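Local coordinates for ftsY (PDB 1ZU5), which is an SRP receptor of the SRP54 type, in which an N-terminal helical bundle is joined to a P-loop domain built on a central, mostly parallel sheet, at residues A[24-29]-A[69-74]; A[59-64]-A[75-80]; A[246-251]-A[277-282]. All blocks are in the same frame, centred on the assembly; numbering follows the deposited sequence.

Interaction 1 (A[24-29]-A[69-74]); sequences KLSKKY and TSFENI
This contact belongs to the helical bundle domain, at the end where helix 6-28 finishes and helix 71-87 begins: Ser-26 in the last turn of helix 6-28 and Tyr-29 just after it pack against Phe-71 in the opening turn of helix 71-87. The closest backbone approach is Ser-26 CA to Phe-71 CA at 6.9 Å, and the Phe-71 side chain points across this gap. Ser-26 lies over one face of the Phe-71 ring, its CA 4.0 Å from the centroid and close to the ring normal, a CH-pi contact. The CB of Ser-26 comes to 3.3 Å from Phe-71 CE2, while its OG is engaged with the carbonyl of Lys-23 in the preceding turn. Leu-25 meets the same ring at its edge, through CD2. Tyr-29 is the third neighbour. With CG anti to the backbone N (chi1 -170°), its ring reaches across to the N-terminal turn of helix 71-87, and Phe-71 CD1 sits over one of its faces, 3.6 Å from Tyr-29 CG. The two ring planes are inclined by 50° with centroids 5.1 Å apart, so this pair is neither a parallel stack nor a T-shaped one. Beyond the ring, Tyr-29 OH donates to Thr-69 O at 3.0 Å. It arrives from above the carbonyl plane, although the oxygen lies at the edge of the tyrosine ring. Ile-74 CG1 packs 3.6 Å from the same hydroxyl oxygen, and Phe-36 of helix 34-46 meets the Tyr-29 ring edge-to-face. Chemically, the tyrosine does double duty: its ring extends the apolar packing, and its hydroxyl bonds to a backbone carbonyl just ahead of the Ser-70 N-cap, which ties its outer end to the start of helix 71-87.

Interaction 2 (A[59-64]-A[75-80]); sequences NLVRKK and KDALVE
Val-61 and Ala-77 mark the closest backbone approach, 5.4 Å between their CA atoms, where the last turns of helix 51-63 pass helix 71-87. The segments advance in broadly opposed but oblique directions, and so short a separation fits the small side chain of Ala-77, whose CB points at the other helix. Val-61 supplies the inner part of the interface. Its CG2, anti to the carbonyl carbon, rests against the backbone of the facing helix, 3.6 Å from Leu-78 CA, and CG1 lies 4.4 Å from Ala-77 CB. The branched side chain thus meets main chain more closely than it meets side chain: Leu-78 CB is 4.2 Å from Val-61 CG2, and the rest of the leucine turns off toward Phe-18 and Ile-22 of helix 6-28 and Leu-44 of helix 34-46. Lys-64, the residue just after helix 51-63, forms the outer part. Its CB packs 4.0 Å from Ala-77 CB, and its chain then runs obliquely across Glu-80, with Lys-64 CD 3.6 Å from Glu-80 OE1. Beyond CB the chain is extended through its two middle torsions and bends at the last (chi4 -58°), which carries the ammonium group off to a hydrogen bond with Gln-84 OE1, one turn further along helix 71-87. From Glu-80 OE1 the Lys-64 NZ remains 4.7 Å away, too far for a salt bridge. Chemically, the contact is therefore apolar packing flanked by the lysine methylenes. The carboxylate touches the aliphatic part of the lysine, and its negative charge would probably favour the nearby ammonium group only through a longer-range attraction, whereas the direct polar bond of that group goes to an uncharged amide.

Interaction 3 (A[246-251]-A[277-282]); sequences QAEEFS and KELLNI
Side-chain packing between consecutive crossover helices of the P-loop domain makes this contact: Ala-247, Glu-248 and Ser-251 of helix 240-253 face Leu-279, Leu-280 and Ile-282, which lead out of helix 272-279 towards strand 284-288. The backbones are nearest at Glu-248 and Leu-280, 5.8 Å between CA atoms. Glu-248 bridges them with an extended chain: its CG stands 3.5 Å from Leu-279 O, and its OE2 comes 3.2 Å from Leu-279 CB, so the carboxylate lies against the aliphatic flank of the leucine. Leu-280 packs against the same turn, its CD2 4.1 Å from Ala-247 CB. At the other end Ser-251 CB meets Ile-282 CD1 at a tight 3.3 Å. The serine hydroxyl serves its own helix instead. With chi1 at 43°, OG lies between the backbone N and the carbonyl carbon and donates to Glu-248 O at 3.1 Å, one turn back. In the opposing segment Asn-281, with positive phi, breaks the helical path, and Lys-277 NZ reaches across this turn to donate to Asn-281 OD1 nearly in line with its C=O bond, at 3.0 Å. On either side of Asn-281 in the sequence, Leu-280 and Ile-282 both bring atoms to helix 240-253. The pair packs on the central sheet: Ala-247 and Leu-280 both touch Leu-233 of strand 230-236, Leu-279 also packs on Val-244 and Ile-245 earlier in helix 240-253, and Met-53 of helix 51-63 covers Lys-277 and Glu-278 from the helical bundle.

From the N terminus, interaction 1 closes the longest span, bringing the end of helix 6-28 back to the start of helix 71-87 after the two intervening helices. Interaction 2 opens within that span, at 59-64, and closes just beyond it, at 75-80, so the two cross. Because 69-74 runs directly into 75-80, helix 71-87 carries both and joins helices 6-28 and 51-63 within the bundle; the contact centres are 12 Å apart. Interaction 3 follows in series, closing a loop of intermediate length that contains strand 258-262 in the P-loop domain. Its centre lies about 26 Å from that of interaction 2 and 34 Å from that of interaction 1.

Interaction 1 (A[24-29]-A[69-74])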
loop_
_atom_site.group_PDB
_atom_site.type_symbol
_atom_site.label_atom_id
_atom_site.label_comp_id
_atom_site.label_asym_id
_atom_site.label_seq_id
_atom_site.Cartn_x
_atom_site.Cartn_y
_atom_site.Cartn_z
ATOM N N LYS A 24 -6.040 -28.159 8.163
ATOM C CA LYS A 24 -7.294 -28.748 8.612
ATOM C C LYS A 24 -8.067 -29.377 7.428
ATOM O O LYS A 24 -8.731 -30.406 7.560
ATOM C CB LYS A 24 -8.127 -27.706 9.367
ATOM C CG LYS A 24 -9.419 -28.276 9.934
ATOM C CD LYS A 24 -10.431 -27.168 10.248
ATOM C CE LYS A 24 -11.844 -27.735 10.434
ATOM N NZ LYS A 24 -11.954 -28.627 11.641
ATOM N N LEU A 25 -7.942 -28.768 6.256
ATOM C CA LEU A 25 -8.606 -29.245 5.049
ATOM C C LEU A 25 -8.004 -30.567 4.534
ATOM O O LEU A 25 -8.681 -31.362 3.864
ATOM C CB LEU A 25 -8.498 -28.150 3.994
ATOM C CG LEU A 25 -9.209 -28.189 2.646
ATOM C CD1 LEU A 25 -10.702 -28.058 2.865
ATOM C CD2 LEU A 25 -8.674 -27.038 1.795
ATOM N N SER A 26 -6.728 -30.784 4.845
ATOM C CA SER A 26 -5.978 -31.952 4.356
ATOM C C SER A 26 -6.410 -33.261 5.019
ATOM O O SER A 26 -6.418 -34.299 4.351
ATOM C CB SER A 26 -4.463 -31.743 4.493
ATOM O OG SER A 26 -4.075 -31.638 5.850
ATOM N N LYS A 27 -6.773 -33.193 6.310
ATOM C CA LYS A 27 -7.243 -34.344 7.100
ATOM C C LYS A 27 -8.482 -34.990 6.471
ATOM O O LYS A 27 -8.577 -36.220 6.369
ATOM C CB LYS A 27 -7.585 -33.923 8.540
ATOM C CG LYS A 27 -6.634 -32.915 9.199
ATOM C CD LYS A 27 -5.248 -33.503 9.489
ATOM C CE LYS A 27 -5.269 -34.468 10.691
ATOM N NZ LYS A 27 -5.356 -33.746 11.997
ATOM N N LYS A 28 -9.408 -34.131 6.044
ATOM C CA LYS A 28 -10.723 -34.499 5.523
ATOM C C LYS A 28 -10.659 -34.942 4.038
ATOM O O LYS A 28 -11.578 -35.612 3.531
ATOM C CB LYS A 28 -11.656 -33.281 5.699
ATOM C CG LYS A 28 -13.159 -33.505 5.404
ATOM C CD LYS A 28 -14.005 -33.704 6.670
ATOM C CE LYS A 28 -13.789 -35.094 7.293
ATOM N NZ LYS A 28 -15.036 -35.583 8.002
ATOM N N TYR A 29 -9.562 -34.573 3.364
ATOM C CA TYR A 29 -9.389 -34.736 1.908
ATOM C C TYR A 29 -9.464 -36.175 1.367
ATOM O O TYR A 29 -8.862 -37.102 1.927
ATOM C CB TYR A 29 -8.076 -34.072 1.440
ATOM C CG TYR A 29 -7.967 -34.010 -0.061
ATOM C CD1 TYR A 29 -8.814 -33.183 -0.796
ATOM C CD2 TYR A 29 -7.050 -34.803 -0.755
ATOM C CE1 TYR A 29 -8.740 -33.121 -2.187
ATOM C CE2 TYR A 29 -6.973 -34.758 -2.159
ATOM C CZ TYR A 29 -7.823 -33.907 -2.858
ATOM O OH TYR A 29 -7.768 -33.835 -4.228
ATOM N N THR A 69 -6.586 -35.802 -8.340
ATOM C CA THR A 69 -5.315 -35.156 -8.039
ATOM C C THR A 69 -5.074 -35.375 -6.547
ATOM O O THR A 69 -6.019 -35.627 -5.796
ATOM C CB THR A 69 -5.330 -33.657 -8.422
ATOM O OG1 THR A 69 -6.041 -33.482 -9.652
ATOM C CG2 THR A 69 -3.928 -33.155 -8.675
ATOM N N SER A 70 -3.808 -35.338 -6.136
ATOM C CA SER A 70 -3.430 -35.465 -4.718
ATOM C C SER A 70 -3.485 -34.084 -4.089
ATOM O O SER A 70 -3.530 -33.078 -4.809
ATOM C CB SER A 70 -2.003 -36.019 -4.604
ATOM O OG SER A 70 -1.118 -35.248 -5.427
ATOM N N PHE A 71 -3.459 -34.032 -2.759
ATOM C CA PHE A 71 -3.509 -32.761 -2.047
ATOM C C PHE A 71 -2.287 -31.878 -2.277
ATOM O O PHE A 71 -2.412 -30.663 -2.401
ATOM C CB PHE A 71 -3.717 -32.971 -0.558
ATOM C CG PHE A 71 -4.268 -31.761 0.141
ATOM C CD1 PHE A 71 -5.558 -31.299 -0.145
ATOM C CD2 PHE A 71 -3.512 -31.087 1.097
ATOM C CE1 PHE A 71 -6.084 -30.174 0.516
ATOM C CE2 PHE A 71 -4.033 -29.957 1.766
ATOM C CZ PHE A 71 -5.320 -29.505 1.473
ATOM N N GLU A 72 -1.109 -32.487 -2.333
ATOM C CA GLU A 72 0.108 -31.753 -2.626
ATOM C C GLU A 72 -0.050 -30.977 -3.938
ATOM O O GLU A 72 0.457 -29.860 -4.083
ATOM C CB GLU A 72 1.302 -32.719 -2.688
ATOM C CG GLU A 72 2.680 -32.079 -2.410
ATOM C CD GLU A 72 3.805 -33.130 -2.426
ATOM O OE1 GLU A 72 4.172 -33.616 -3.539
ATOM O OE2 GLU A 72 4.319 -33.469 -1.320
ATOM N N ASN A 73 -0.769 -31.560 -4.887
ATOM C CA ASN A 73 -0.951 -30.910 -6.171
ATOM C C ASN A 73 -2.093 -29.913 -6.156
ATOM O O ASN A 73 -2.110 -28.982 -6.967
ATOM C CB ASN A 73 -1.142 -31.941 -7.286
ATOM C CG ASN A 73 0.137 -32.683 -7.604
ATOM O OD1 ASN A 73 1.101 -32.100 -8.125
ATOM N ND2 ASN A 73 0.168 -33.974 -7.275
ATOM N N ILE A 74 -3.049 -30.127 -5.252
ATOM C CA ILE A 74 -4.075 -29.132 -4.985
ATOM C C ILE A 74 -3.434 -27.778 -4.559
ATOM O O ILE A 74 -3.723 -26.731 -5.160
ATOM C CB ILE A 74 -5.116 -29.661 -3.957
ATOM C CG1 ILE A 74 -5.986 -30.763 -4.586
ATOM C CG2 ILE A 74 -5.995 -28.531 -3.429
ATOM C CD1 ILE A 74 -6.679 -30.348 -5.887
#

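Interaction 2 (A[59-64]-A[75-80])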
loop_
_atom_site.group_PDB
_atom_site.type_symbol
_atom_site.label_atom_id
_atom_site.label_comp_id
_atom_site.label_asym_id
_atom_site.label_seq_id
_atom_site.Cartn_x
_atom_site.Cartn_y
_atom_site.Cartn_z
ATOM N N ASN A 59 -12.000 -21.256 -9.086
ATOM C CA ASN A 59 -12.275 -21.713 -10.432
ATOM C C ASN A 59 -10.986 -22.014 -11.146
ATOM O O ASN A 59 -10.961 -22.937 -11.960
ATOM C CB ASN A 59 -13.062 -20.666 -11.231
ATOM C CG ASN A 59 -14.568 -20.692 -10.940
ATOM O OD1 ASN A 59 -15.301 -19.840 -11.454
ATOM N ND2 ASN A 59 -15.039 -21.668 -10.118
ATOM N N LEU A 60 -9.928 -21.238 -10.866
ATOM C CA LEU A 60 -8.594 -21.529 -11.417
ATOM C C LEU A 60 -8.061 -22.853 -10.863
ATOM O O LEU A 60 -7.529 -23.674 -11.600
ATOM C CB LEU A 60 -7.577 -20.420 -11.122
ATOM C CG LEU A 60 -7.566 -19.100 -11.906
ATOM C CD1 LEU A 60 -6.656 -18.099 -11.190
ATOM C CD2 LEU A 60 -7.218 -19.220 -13.392
ATOM N N VAL A 61 -8.218 -23.074 -9.566
ATOM C CA VAL A 61 -7.682 -24.269 -8.962
ATOM C C VAL A 61 -8.365 -25.471 -9.581
ATOM O O VAL A 61 -7.716 -26.477 -9.895
ATOM C CB VAL A 61 -7.837 -24.241 -7.441
ATOM C CG1 VAL A 61 -7.610 -25.630 -6.848
ATOM C CG2 VAL A 61 -6.866 -23.230 -6.837
ATOM N N ARG A 62 -9.670 -25.333 -9.793
ATOM C CA ARG A 62 -10.519 -26.407 -10.299
ATOM C C ARG A 62 -10.189 -26.753 -11.767
ATOM O O ARG A 62 -10.283 -27.926 -12.190
ATOM C CB ARG A 62 -11.993 -26.018 -10.068
ATOM C CG ARG A 62 -13.025 -26.798 -10.814
ATOM C CD ARG A 62 -14.266 -27.094 -9.986
ATOM N NE ARG A 62 -14.703 -25.988 -9.121
ATOM C CZ ARG A 62 -15.686 -26.093 -8.220
ATOM N NH1 ARG A 62 -16.343 -27.243 -8.059
ATOM N NH2 ARG A 62 -16.007 -25.053 -7.464
ATOM N N LYS A 63 -9.774 -25.737 -12.518
ATOM C CA LYS A 63 -9.382 -25.905 -13.914
ATOM C C LYS A 63 -8.015 -26.524 -14.078
ATOM O O LYS A 63 -7.715 -27.087 -15.137
ATOM C CB LYS A 63 -9.406 -24.572 -14.660
ATOM C CG LYS A 63 -10.741 -24.338 -15.258
ATOM C CD LYS A 63 -10.648 -23.588 -16.541
ATOM C CE LYS A 63 -12.051 -23.265 -17.033
ATOM N NZ LYS A 63 -11.964 -21.905 -17.640
ATOM N N LYS A 64 -7.187 -26.367 -13.047
ATOM C CA LYS A 64 -5.827 -26.869 -13.001
ATOM C C LYS A 64 -5.809 -28.274 -12.372
ATOM O O LYS A 64 -4.746 -28.904 -12.266
ATOM C CB LYS A 64 -4.945 -25.932 -12.148
ATOM C CG LYS A 64 -4.697 -24.505 -12.696
ATOM C CD LYS A 64 -3.610 -23.794 -11.847
ATOM C CE LYS A 64 -3.515 -22.282 -12.113
ATOM N NZ LYS A 64 -3.227 -21.944 -13.532
ATOM N N LYS A 75 -2.531 -27.846 -3.576
ATOM C CA LYS A 75 -1.790 -26.717 -3.046
ATOM C C LYS A 75 -0.930 -25.965 -4.043
ATOM O O LYS A 75 -0.777 -24.749 -3.953
ATOM C CB LYS A 75 -0.932 -27.214 -1.900
ATOM C CG LYS A 75 -1.787 -27.903 -0.828
ATOM C CD LYS A 75 -1.088 -28.054 0.509
ATOM C CE LYS A 75 -0.084 -29.206 0.508
ATOM N NZ LYS A 75 0.398 -29.501 1.919
ATOM N N ASP A 76 -0.349 -26.680 -4.988
ATOM C CA ASP A 76 0.543 -26.072 -5.944
ATOM C C ASP A 76 -0.345 -25.306 -6.874
ATOM O O ASP A 76 0.003 -24.203 -7.326
ATOM C CB ASP A 76 1.279 -27.148 -6.757
ATOM C CG ASP A 76 2.332 -27.912 -5.951
ATOM O OD1 ASP A 76 2.667 -29.027 -6.388
ATOM O OD2 ASP A 76 2.852 -27.428 -4.915
ATOM N N ALA A 77 -1.485 -25.911 -7.203
ATOM C CA ALA A 77 -2.443 -25.283 -8.096
ATOM C C ALA A 77 -2.983 -24.020 -7.372
ATOM O O ALA A 77 -3.102 -22.940 -7.988
ATOM C CB ALA A 77 -3.561 -26.268 -8.445
ATOM N N LEU A 78 -3.268 -24.169 -6.065
ATOM C CA LEU A 78 -3.687 -23.068 -5.208
ATOM C C LEU A 78 -2.666 -21.924 -5.257
ATOM O O LEU A 78 -3.011 -20.789 -5.649
ATOM C CB LEU A 78 -3.951 -23.536 -3.772
ATOM C CG LEU A 78 -4.328 -22.471 -2.723
ATOM C CD1 LEU A 78 -5.539 -21.582 -3.142
ATOM C CD2 LEU A 78 -4.596 -23.137 -1.386
ATOM N N VAL A 79 -1.416 -22.202 -4.903
ATOM C CA VAL A 79 -0.396 -21.166 -5.006
ATOM C C VAL A 79 -0.329 -20.526 -6.387
ATOM O O VAL A 79 -0.201 -19.299 -6.500
ATOM C CB VAL A 79 0.973 -21.668 -4.609
ATOM C CG1 VAL A 79 2.021 -20.608 -4.914
ATOM C CG2 VAL A 79 0.983 -22.038 -3.117
ATOM N N GLU A 80 -0.431 -21.328 -7.441
ATOM C CA GLU A 80 -0.422 -20.765 -8.824
ATOM C C GLU A 80 -1.614 -19.821 -9.054
ATOM O O GLU A 80 -1.475 -18.717 -9.613
ATOM C CB GLU A 80 -0.411 -21.900 -9.881
ATOM C CG GLU A 80 0.946 -22.638 -9.985
ATOM C CD GLU A 80 0.858 -24.121 -10.447
ATOM O OE1 GLU A 80 -0.115 -24.502 -11.155
ATOM O OE2 GLU A 80 1.792 -24.895 -10.099
#

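Interaction 3 (A[246-251]-A[277-282])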
loop_
_atom_site.group_PDB
_atom_site.type_symbol
_atom_site.label_atom_id
_atom_site.label_comp_id
_atom_site.label_asym_id
_atom_site.label_seq_id
_atom_site.Cartn_x
_atom_site.Cartn_y
_atom_site.Cartn_z
ATOM N N GLN A 246 -13.534 1.324 1.932
ATOM C CA GLN A 246 -13.380 2.745 2.166
ATOM C C GLN A 246 -12.248 3.388 1.337
ATOM O O GLN A 246 -12.333 4.528 0.869
ATOM C CB GLN A 246 -13.119 2.966 3.650
ATOM C CG GLN A 246 -12.894 4.373 3.994
ATOM C CD GLN A 246 -12.436 4.518 5.398
ATOM O OE1 GLN A 246 -11.299 4.144 5.738
ATOM N NE2 GLN A 246 -13.310 5.073 6.251
ATOM N N ALA A 247 -11.146 2.694 1.188
ATOM C CA ALA A 247 -10.054 3.256 0.413
ATOM C C ALA A 247 -10.480 3.531 -1.059
ATOM O O ALA A 247 -9.965 4.460 -1.685
ATOM C CB ALA A 247 -8.858 2.327 0.495
ATOM N N GLU A 248 -11.420 2.726 -1.580
ATOM C CA GLU A 248 -11.932 2.833 -2.955
ATOM C C GLU A 248 -12.436 4.226 -3.211
ATOM O O GLU A 248 -12.212 4.772 -4.283
ATOM C CB GLU A 248 -13.157 1.945 -3.174
ATOM C CG GLU A 248 -12.983 0.542 -3.635
ATOM C CD GLU A 248 -14.312 -0.229 -3.430
ATOM O OE1 GLU A 248 -15.407 0.420 -3.407
ATOM O OE2 GLU A 248 -14.272 -1.475 -3.265
ATOM N N GLU A 249 -13.168 4.756 -2.234
ATOM C CA GLU A 249 -13.709 6.091 -2.267
ATOM C C GLU A 249 -12.612 7.116 -2.500
ATOM O O GLU A 249 -12.851 8.131 -3.163
ATOM C CB GLU A 249 -14.401 6.397 -0.940
ATOM C CG GLU A 249 -15.792 5.785 -0.766
ATOM C CD GLU A 249 -16.443 6.276 0.537
ATOM O OE1 GLU A 249 -16.659 7.513 0.702
ATOM O OE2 GLU A 249 -16.723 5.417 1.409
ATOM N N PHE A 250 -11.423 6.873 -1.937
ATOM C CA PHE A 250 -10.259 7.739 -2.212
ATOM C C PHE A 250 -9.790 7.735 -3.656
ATOM O O PHE A 250 -9.580 8.788 -4.195
ATOM C CB PHE A 250 -9.072 7.402 -1.316
ATOM C CG PHE A 250 -8.801 8.424 -0.311
ATOM C CD1 PHE A 250 -9.179 8.233 0.992
ATOM C CD2 PHE A 250 -8.218 9.621 -0.685
ATOM C CE1 PHE A 250 -8.974 9.231 1.907
ATOM C CE2 PHE A 250 -8.004 10.615 0.240
ATOM C CZ PHE A 250 -8.406 10.416 1.546
ATOM N N SER A 251 -9.621 6.561 -4.284
ATOM C CA SER A 251 -9.023 6.498 -5.650
ATOM C C SER A 251 -9.973 7.059 -6.689
ATOM O O SER A 251 -9.571 7.523 -7.783
ATOM C CB SER A 251 -8.576 5.079 -6.047
ATOM O OG SER A 251 -9.542 4.119 -5.668
ATOM N N LYS A 277 -6.338 -5.424 -5.140
ATOM C CA LYS A 277 -6.238 -5.569 -6.555
ATOM C C LYS A 277 -7.616 -5.645 -7.186
ATOM O O LYS A 277 -7.892 -4.993 -8.202
ATOM C CB LYS A 277 -5.476 -6.871 -6.805
ATOM C CG LYS A 277 -5.481 -7.386 -8.234
ATOM C CD LYS A 277 -4.754 -6.434 -9.164
ATOM C CE LYS A 277 -5.025 -6.864 -10.600
ATOM N NZ LYS A 277 -4.283 -5.977 -11.520
ATOM N N GLU A 278 -8.481 -6.469 -6.603
ATOM C CA GLU A 278 -9.857 -6.552 -7.024
ATOM C C GLU A 278 -10.601 -5.223 -6.890
ATOM O O GLU A 278 -11.231 -4.816 -7.809
ATOM C CB GLU A 278 -10.580 -7.626 -6.217
ATOM C CG GLU A 278 -11.984 -7.950 -6.743
ATOM C CD GLU A 278 -11.995 -8.248 -8.218
ATOM O OE1 GLU A 278 -11.156 -9.045 -8.668
ATOM O OE2 GLU A 278 -12.843 -7.677 -8.937
ATOM N N LEU A 279 -10.538 -4.538 -5.759
ATOM C CA LEU A 279 -11.522 -3.491 -5.534
ATOM C C LEU A 279 -11.006 -2.169 -5.997
ATOM O O LEU A 279 -11.772 -1.309 -6.346
ATOM C CB LEU A 279 -11.931 -3.430 -4.068
ATOM C CG LEU A 279 -12.378 -4.734 -3.386
ATOM C CD1 LEU A 279 -12.841 -4.441 -1.973
ATOM C CD2 LEU A 279 -13.510 -5.318 -4.182
ATOM N N LEU A 280 -9.688 -2.018 -6.029
ATOM C CA LEU A 280 -9.089 -0.757 -6.444
ATOM C C LEU A 280 -8.294 -0.860 -7.736
ATOM O O LEU A 280 -8.143 0.107 -8.439
ATOM C CB LEU A 280 -8.199 -0.187 -5.331
ATOM C CG LEU A 280 -8.819 0.219 -3.989
ATOM C CD1 LEU A 280 -8.987 -0.982 -3.137
ATOM C CD2 LEU A 280 -7.866 1.098 -3.294
ATOM N N ASN A 281 -7.750 -2.026 -8.034
ATOM C CA ASN A 281 -6.901 -2.210 -9.205
ATOM C C ASN A 281 -5.845 -1.169 -9.228
ATOM O O ASN A 281 -5.652 -0.539 -10.247
ATOM C CB ASN A 281 -7.711 -2.138 -10.500
ATOM C CG ASN A 281 -6.960 -2.697 -11.691
ATOM O OD1 ASN A 281 -6.018 -3.500 -11.554
ATOM N ND2 ASN A 281 -7.365 -2.263 -12.882
ATOM N N ILE A 282 -5.186 -0.975 -8.088
ATOM C CA ILE A 282 -4.047 -0.071 -7.947
ATOM C C ILE A 282 -2.942 -0.919 -7.305
ATOM O O ILE A 282 -3.201 -1.651 -6.327
ATOM C CB ILE A 282 -4.335 1.168 -7.062
ATOM C CG1 ILE A 282 -5.324 2.083 -7.759
ATOM C CG2 ILE A 282 -3.075 1.984 -6.826
ATOM C CD1 ILE A 282 -6.142 2.913 -6.783
#